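Phosphoribosylaminoimidazole-succinocarboxamide synthase (Pyrococcus horikoshii, PDB 4O82) catalyses the ATP-dependent joining of L-aspartate to the carboxylate of 5-amino-1-(5-phosphoribosyl)imidazole-4-carboxylate, making SAICAR in de novo purine biosynthesis. Local coordinates at residues P87-V92 and D173-F178; V91-V96 and E118-N123. All blocks are in the same frame, centred on the assembly; numbering follows the deposited sequence.

Contact 1: P87-V92 and D173-F178; sequences PLEVVV and DFKLEF. With CD (cadmium ion), chain F; AMP (adenosine monophosphate), chain I; ADP (adenosine-5'-diphosphate), chain J.
Strands 88-92 and 173-176 run antiparallel, their directions 155° apart, with Val90 facing Leu176 and Val92 facing Phe174 as hydrogen-bonded pairs and Val91 facing Lys175 as the non-hydrogen-bonded pair between them. Val90 N to Leu176 O is 2.8 Å and almost straight. On the nucleotide side, CG and CD of Lys175 cross the CB-CG part of Glu89, with Glu89 CG 3.7 Å from Lys175 CD. Extended beyond CG, Glu89 puts OE1 on a cadmium ion at 2.2 Å; N7 of the AMP is a second ligand. The base also packs on Lys175, whose CB is 3.5 Å from AMP N9. The lysine chain then bends, and NZ meets Glu177 OE2 at 2.6 Å, well out of the carboxylate plane. Glu177 OE1 in turn accepts a 2.7 Å bond from O2' of the ADP, tying the strand pair to both nucleotides. The other face is apolar: Val92 CB lies 3.6 Å from Phe174 CE2, and Val90 CG2 approaches the edge of the Phe178 ring. Helix 143-165 covers that face through Ile149, Ile152 and Asn157, while Leu188 of strand 186-188 packs on Leu176 and Phe178.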
# COMPACT_ATOMS: atom_id res chain seq x y z
N PRO A 87 8.00 -16.97 20.66
CA PRO A 87 6.86 -17.11 21.57
C PRO A 87 5.98 -15.85 21.56
O PRO A 87 5.65 -15.29 22.60
CB PRO A 87 7.52 -17.35 22.93
CG PRO A 87 8.87 -16.69 22.82
CD PRO A 87 9.28 -16.78 21.38
N LEU A 88 5.61 -15.43 20.34
CA LEU A 88 4.96 -14.16 20.07
C LEU A 88 3.72 -14.28 19.19
O LEU A 88 3.67 -15.12 18.28
CB LEU A 88 5.94 -13.22 19.37
CG LEU A 88 7.24 -12.78 20.05
CD1 LEU A 88 8.08 -11.98 19.07
CD2 LEU A 88 6.96 -11.96 21.32
N GLU A 89 2.74 -13.44 19.50
CA GLU A 89 1.72 -13.01 18.53
C GLU A 89 2.10 -11.62 18.13
O GLU A 89 2.25 -10.74 18.99
CB GLU A 89 0.34 -12.92 19.16
CG GLU A 89 -0.23 -14.22 19.65
CD GLU A 89 -1.52 -14.01 20.40
OE1 GLU A 89 -1.85 -12.84 20.73
OE2 GLU A 89 -2.21 -15.02 20.67
N VAL A 90 2.27 -11.41 16.83
CA VAL A 90 2.63 -10.10 16.29
C VAL A 90 1.38 -9.56 15.61
O VAL A 90 0.94 -10.07 14.57
CB VAL A 90 3.83 -10.20 15.34
CG1 VAL A 90 4.17 -8.83 14.75
CG2 VAL A 90 5.04 -10.82 16.05
N VAL A 91 0.80 -8.53 16.23
CA VAL A 91 -0.44 -7.96 15.76
C VAL A 91 -0.22 -6.64 15.04
O VAL A 91 0.45 -5.75 15.55
CB VAL A 91 -1.49 -7.84 16.91
CG1 VAL A 91 -2.79 -7.21 16.42
CG2 VAL A 91 -1.80 -9.22 17.51
N VAL A 92 -0.77 -6.53 13.82
CA VAL A 92 -0.74 -5.29 13.06
C VAL A 92 -2.16 -4.78 12.87
O VAL A 92 -3.06 -5.56 12.52
CB VAL A 92 -0.10 -5.44 11.66
CG1 VAL A 92 0.05 -4.06 11.02
CG2 VAL A 92 1.24 -6.15 11.73
N ASP A 173 -7.27 -5.53 11.26
CA ASP A 173 -6.10 -5.93 12.03
C ASP A 173 -5.90 -7.41 11.76
O ASP A 173 -6.76 -8.04 11.10
CB ASP A 173 -6.27 -5.63 13.54
CG ASP A 173 -7.56 -6.19 14.11
OD1 ASP A 173 -7.85 -7.38 13.89
OD2 ASP A 173 -8.30 -5.45 14.76
N PHE A 174 -4.77 -7.94 12.22
CA PHE A 174 -4.46 -9.35 12.07
C PHE A 174 -3.28 -9.77 12.94
O PHE A 174 -2.52 -8.92 13.39
CB PHE A 174 -4.26 -9.74 10.59
CG PHE A 174 -3.06 -9.14 9.94
CD1 PHE A 174 -1.97 -9.93 9.63
CD2 PHE A 174 -3.01 -7.79 9.62
CE1 PHE A 174 -0.84 -9.38 9.02
CE2 PHE A 174 -1.89 -7.24 9.04
CZ PHE A 174 -0.79 -8.04 8.74
N LYS A 175 -3.14 -11.08 13.18
CA LYS A 175 -2.09 -11.63 14.04
C LYS A 175 -1.17 -12.52 13.21
O LYS A 175 -1.64 -13.31 12.43
CB LYS A 175 -2.65 -12.45 15.20
CG LYS A 175 -1.59 -13.20 16.02
CD LYS A 175 -1.93 -14.63 16.43
CE LYS A 175 -2.51 -15.52 15.35
NZ LYS A 175 -1.90 -16.87 15.36
N LEU A 176 0.13 -12.38 13.40
CA LEU A 176 1.09 -13.24 12.73
C LEU A 176 1.97 -13.92 13.75
O LEU A 176 2.08 -13.46 14.90
CB LEU A 176 1.97 -12.44 11.75
CG LEU A 176 1.37 -11.64 10.61
CD1 LEU A 176 2.45 -10.73 10.02
CD2 LEU A 176 0.76 -12.56 9.54
N GLU A 177 2.57 -15.02 13.33
CA GLU A 177 3.56 -15.73 14.10
C GLU A 177 4.76 -15.97 13.19
O GLU A 177 4.62 -16.07 11.96
CB GLU A 177 2.98 -17.05 14.64
CG GLU A 177 1.65 -16.83 15.36
CD GLU A 177 1.18 -18.01 16.19
OE1 GLU A 177 1.91 -19.02 16.34
OE2 GLU A 177 0.06 -17.92 16.72
N PHE A 178 5.93 -16.06 13.84
CA PHE A 178 7.23 -16.16 13.20
C PHE A 178 8.10 -17.20 13.89
O PHE A 178 7.93 -17.47 15.09
CB PHE A 178 7.97 -14.80 13.26
CG PHE A 178 7.36 -13.73 12.39
CD1 PHE A 178 7.74 -13.59 11.05
CD2 PHE A 178 6.41 -12.83 12.91
CE1 PHE A 178 7.21 -12.59 10.26
CE2 PHE A 178 5.87 -11.83 12.11
CZ PHE A 178 6.27 -11.71 10.78
CD CD F . -3.98 -12.59 21.22
P AMP I . -7.69 -8.19 19.55
O1P AMP I . -6.38 -7.94 20.28
O2P AMP I . -8.53 -6.96 19.29
O3P AMP I . -8.57 -9.29 20.07
O5' AMP I . -7.18 -8.86 18.15
C5' AMP I . -6.44 -8.22 17.08
C4' AMP I . -6.32 -9.12 15.84
O4' AMP I . -5.43 -10.20 16.10
C3' AMP I . -7.60 -9.79 15.36
O3' AMP I . -7.53 -9.90 13.95
C2' AMP I . -7.57 -11.20 15.91
O2' AMP I . -8.29 -12.14 15.10
C1' AMP I . -6.07 -11.46 15.92
N9 AMP I . -5.69 -12.35 17.03
C8 AMP I . -5.24 -11.96 18.24
N7 AMP I . -4.97 -13.03 19.02
C5 AMP I . -5.26 -14.14 18.32
C6 AMP I . -5.21 -15.60 18.55
N6 AMP I . -4.79 -16.11 19.74
N1 AMP I . -5.59 -16.40 17.53
C2 AMP I . -6.00 -15.93 16.34
N3 AMP I . -6.07 -14.61 16.07
C4 AMP I . -5.72 -13.69 17.00
PB ADP J . -2.79 -23.32 19.30
O1B ADP J . -2.57 -21.83 19.17
O2B ADP J . -3.73 -23.73 20.42
O3B ADP J . -1.51 -24.08 19.18
PA ADP J . -3.27 -24.08 16.52
O1A ADP J . -4.29 -25.08 16.04
O2A ADP J . -3.15 -22.74 15.82
O3A ADP J . -3.70 -23.81 18.05
O5' ADP J . -1.83 -24.81 16.53
C5' ADP J . -0.72 -24.40 15.73
C4' ADP J . 0.53 -24.42 16.60
O4' ADP J . 1.70 -24.76 15.84
C3' ADP J . 0.81 -23.06 17.18
O3' ADP J . 1.42 -23.30 18.44
C2' ADP J . 1.84 -22.46 16.27
O2' ADP J . 2.69 -21.53 16.93
C1' ADP J . 2.63 -23.68 15.85
N9 ADP J . 3.18 -23.50 14.50
C8 ADP J . 2.59 -22.90 13.46
N7 ADP J . 3.39 -22.93 12.38
C5 ADP J . 4.51 -23.59 12.73
C6 ADP J . 5.79 -23.98 12.09
N6 ADP J . 6.03 -23.69 10.80
N1 ADP J . 6.71 -24.63 12.82
C2 ADP J . 6.51 -24.95 14.12
N3 ADP J . 5.37 -24.62 14.76
C4 ADP J . 4.37 -23.95 14.14
O HOH W 1 5.77 -16.04 16.80

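Contact 2: V91-V96 and E118-N123; sequences VVRNVV and ELYYKN. With AMP (adenosine monophosphate), chain I; ADP (adenosine-5'-diphosphate), chain J.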
# COMPACT_ATOMS: atom_id res chain seq x y z
N VAL A 91 0.80 -8.53 16.23
CA VAL A 91 -0.44 -7.96 15.76
C VAL A 91 -0.22 -6.64 15.04
O VAL A 91 0.45 -5.75 15.55
CB VAL A 91 -1.49 -7.84 16.91
CG1 VAL A 91 -2.79 -7.21 16.42
CG2 VAL A 91 -1.80 -9.22 17.51
N VAL A 92 -0.77 -6.53 13.82
CA VAL A 92 -0.74 -5.29 13.06
C VAL A 92 -2.16 -4.78 12.87
O VAL A 92 -3.06 -5.56 12.52
CB VAL A 92 -0.10 -5.44 11.66
CG1 VAL A 92 0.05 -4.06 11.02
CG2 VAL A 92 1.24 -6.15 11.73
N ARG A 93 -2.33 -3.47 13.06
CA ARG A 93 -3.64 -2.84 13.14
C ARG A 93 -3.68 -1.59 12.28
O ARG A 93 -2.86 -0.68 12.45
CB ARG A 93 -4.01 -2.52 14.61
CG ARG A 93 -3.61 -3.62 15.59
CD ARG A 93 -4.03 -3.36 17.03
NE ARG A 93 -5.42 -3.70 17.21
CZ ARG A 93 -5.90 -4.58 18.08
NH1 ARG A 93 -5.12 -5.22 18.92
NH2 ARG A 93 -7.20 -4.81 18.11
N ASN A 94 -4.68 -1.55 11.39
CA ASN A 94 -4.93 -0.43 10.49
C ASN A 94 -6.17 0.39 10.86
O ASN A 94 -6.24 1.57 10.59
CB ASN A 94 -5.11 -0.95 9.08
CG ASN A 94 -3.86 -1.62 8.56
OD1 ASN A 94 -2.83 -0.98 8.50
ND2 ASN A 94 -3.95 -2.89 8.21
N VAL A 95 -7.17 -0.29 11.41
CA VAL A 95 -8.42 0.33 11.82
C VAL A 95 -8.66 -0.10 13.28
O VAL A 95 -8.39 -1.25 13.62
CB VAL A 95 -9.58 -0.14 10.91
CG1 VAL A 95 -10.91 0.29 11.46
CG2 VAL A 95 -9.41 0.38 9.50
N VAL A 96 -9.13 0.83 14.09
CA VAL A 96 -9.43 0.57 15.52
C VAL A 96 -10.56 -0.45 15.68
O VAL A 96 -11.63 -0.26 15.16
CB VAL A 96 -9.78 1.90 16.26
CG1 VAL A 96 -10.22 1.64 17.71
CG2 VAL A 96 -8.62 2.88 16.21
N GLU A 118 1.65 -4.44 17.62
CA GLU A 118 1.72 -4.86 19.01
C GLU A 118 2.29 -6.26 19.11
O GLU A 118 2.03 -7.12 18.24
CB GLU A 118 0.34 -4.84 19.66
CG GLU A 118 -0.39 -3.51 19.54
CD GLU A 118 -1.88 -3.63 19.82
OE1 GLU A 118 -2.46 -4.76 19.69
OE2 GLU A 118 -2.47 -2.59 20.15
N LEU A 119 3.06 -6.48 20.17
CA LEU A 119 3.64 -7.78 20.52
C LEU A 119 2.92 -8.31 21.73
O LEU A 119 2.69 -7.57 22.69
CB LEU A 119 5.11 -7.65 20.87
CG LEU A 119 6.04 -6.93 19.91
CD1 LEU A 119 7.38 -6.77 20.56
CD2 LEU A 119 6.17 -7.73 18.61
N TYR A 120 2.59 -9.59 21.68
CA TYR A 120 1.98 -10.27 22.78
C TYR A 120 2.79 -11.50 23.07
O TYR A 120 3.26 -12.17 22.13
CB TYR A 120 0.57 -10.70 22.43
CG TYR A 120 -0.38 -9.56 22.27
CD1 TYR A 120 -1.19 -9.18 23.33
CD2 TYR A 120 -0.45 -8.85 21.06
CE1 TYR A 120 -2.08 -8.11 23.19
CE2 TYR A 120 -1.33 -7.79 20.91
CZ TYR A 120 -2.15 -7.44 21.97
OH TYR A 120 -2.98 -6.38 21.83
N TYR A 121 2.91 -11.82 24.35
CA TYR A 121 3.59 -13.03 24.80
C TYR A 121 2.65 -14.24 24.64
O TYR A 121 1.57 -14.30 25.23
CB TYR A 121 4.08 -12.86 26.24
CG TYR A 121 4.66 -14.10 26.89
CD1 TYR A 121 5.44 -15.02 26.16
CD2 TYR A 121 4.48 -14.32 28.25
CE1 TYR A 121 5.97 -16.14 26.78
CE2 TYR A 121 5.01 -15.43 28.87
CZ TYR A 121 5.76 -16.33 28.13
OH TYR A 121 6.28 -17.43 28.76
N LYS A 122 3.06 -15.20 23.81
CA LYS A 122 2.25 -16.39 23.58
C LYS A 122 2.29 -17.27 24.82
O LYS A 122 3.32 -17.90 25.09
CB LYS A 122 2.73 -17.13 22.34
CG LYS A 122 1.60 -17.69 21.48
CD LYS A 122 2.15 -18.41 20.25
CE LYS A 122 1.25 -19.57 19.84
NZ LYS A 122 -0.14 -19.10 19.57
N ASN A 123 1.19 -17.28 25.58
CA ASN A 123 1.12 -17.97 26.86
C ASN A 123 -0.31 -17.93 27.33
O ASN A 123 -0.76 -16.89 27.82
CB ASN A 123 2.06 -17.30 27.89
CG ASN A 123 2.06 -17.98 29.27
OD1 ASN A 123 1.04 -18.04 29.99
ND2 ASN A 123 3.23 -18.46 29.66
P AMP I . -7.69 -8.19 19.55
O1P AMP I . -6.38 -7.94 20.28
O2P AMP I . -8.53 -6.96 19.29
O3P AMP I . -8.57 -9.29 20.07
O5' AMP I . -7.18 -8.86 18.15
C5' AMP I . -6.44 -8.22 17.08
C4' AMP I . -6.32 -9.12 15.84
O4' AMP I . -5.43 -10.20 16.10
C3' AMP I . -7.60 -9.79 15.36
O3' AMP I . -7.53 -9.90 13.95
C2' AMP I . -7.57 -11.20 15.91
O2' AMP I . -8.29 -12.14 15.10
C1' AMP I . -6.07 -11.46 15.92
N9 AMP I . -5.69 -12.35 17.03
C8 AMP I . -5.24 -11.96 18.24
N7 AMP I . -4.97 -13.03 19.02
C5 AMP I . -5.26 -14.14 18.32
C6 AMP I . -5.21 -15.60 18.55
N6 AMP I . -4.79 -16.11 19.74
N1 AMP I . -5.59 -16.40 17.53
C2 AMP I . -6.00 -15.93 16.34
N3 AMP I . -6.07 -14.61 16.07
C4 AMP I . -5.72 -13.69 17.00
PB ADP J . -2.79 -23.32 19.30
O1B ADP J . -2.57 -21.83 19.17
O2B ADP J . -3.73 -23.73 20.42
O3B ADP J . -1.51 -24.08 19.18
PA ADP J . -3.27 -24.08 16.52
O1A ADP J . -4.29 -25.08 16.04
O2A ADP J . -3.15 -22.74 15.82
O3A ADP J . -3.70 -23.81 18.05
O5' ADP J . -1.83 -24.81 16.53
C5' ADP J . -0.72 -24.40 15.73
C4' ADP J . 0.53 -24.42 16.60
O4' ADP J . 1.70 -24.76 15.84
C3' ADP J . 0.81 -23.06 17.18
O3' ADP J . 1.42 -23.30 18.44
C2' ADP J . 1.84 -22.46 16.27
O2' ADP J . 2.69 -21.53 16.93
C1' ADP J . 2.63 -23.68 15.85
N9 ADP J . 3.18 -23.50 14.50
C8 ADP J . 2.59 -22.90 13.46
N7 ADP J . 3.39 -22.93 12.38
C5 ADP J . 4.51 -23.59 12.73
C6 ADP J . 5.79 -23.98 12.09
N6 ADP J . 6.03 -23.69 10.80
N1 ADP J . 6.71 -24.63 12.82
C2 ADP J . 6.51 -24.95 14.12
N3 ADP J . 5.37 -24.62 14.76
C4 ADP J . 4.37 -23.95 14.14
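The guanidinium of Arg93 has C5' of the AMP over one face, and Glu118 OE1 and AMP O2P at its edge, in its plane. Beside it, on the neighbouring strand, the Tyr120 ring is met obliquely by Val91 CG2, which comes to 3.7 Å from its CE2. These groups stand on neighbouring antiparallel strands of the central sheet of the SAICAR synthetase fold, on the side that receives the AMP. Two backbone bonds pair Val91 with Glu118, and just past Arg93 the chain turns a corner at Asn94.

The extended Glu118 side chain carries its carboxylate alongside the Arg93 chain, where Arg93 CD lies 3.4 Å from Glu118 OE1. A bend at chi3 (80°) turns the guanidinium so that NH1 reaches OE1 at 2.8 Å in a salt bridge on the syn side of the carboxylate, the two flat groups lying 62° apart. Arg93 also holds the AMP phosphate with two nitrogens: NH2 donates to O2P at 2.8 Å, and NH1 makes a longer bond to O1P at 3.3 Å. With Glu118 at one edge and the phosphate at another, the guanidinium has little freedom to rotate. An alanine here would remove both phosphate bonds and would probably leave the buried Glu118 carboxylate without its positive mate and less firmly oriented. Ser99 and Arg198 also hydrogen-bond to the AMP, and Met130 of strand 130-131 packs against Glu118 and Tyr120. Glu118 OE1 has a second donor: Tyr120 OH gives it a 2.7 Å hydrogen bond from above the carboxylate plane, on the face opposite to the one from which Arg93 NH1 arrives.

In the fold
Strand 84-93 is the shared element: contact 1 lies along one of its edges and contact 2 along the other, their centres about 6 Å apart, with Val91 and Val92 in both. Pairing with strand 111-121 continues along the part of strand 84-93 used by contact 1, where Glu89 O probably accepts a hydrogen bond from Tyr120 N at 2.9 Å and Pro87 O one from Lys122 N. The two contacts divide the AMP: 87-92 and 173-178 carry its base and ribose, while Arg93 of contact 2 takes the phosphate. Val91 CG1 sits between these regions, 3.8 Å from AMP C5'. Toward the ADP, a Lys122-Glu177 salt bridge links the end of strand 111-121 to strand 169-180, the two neighbours of strand 84-93.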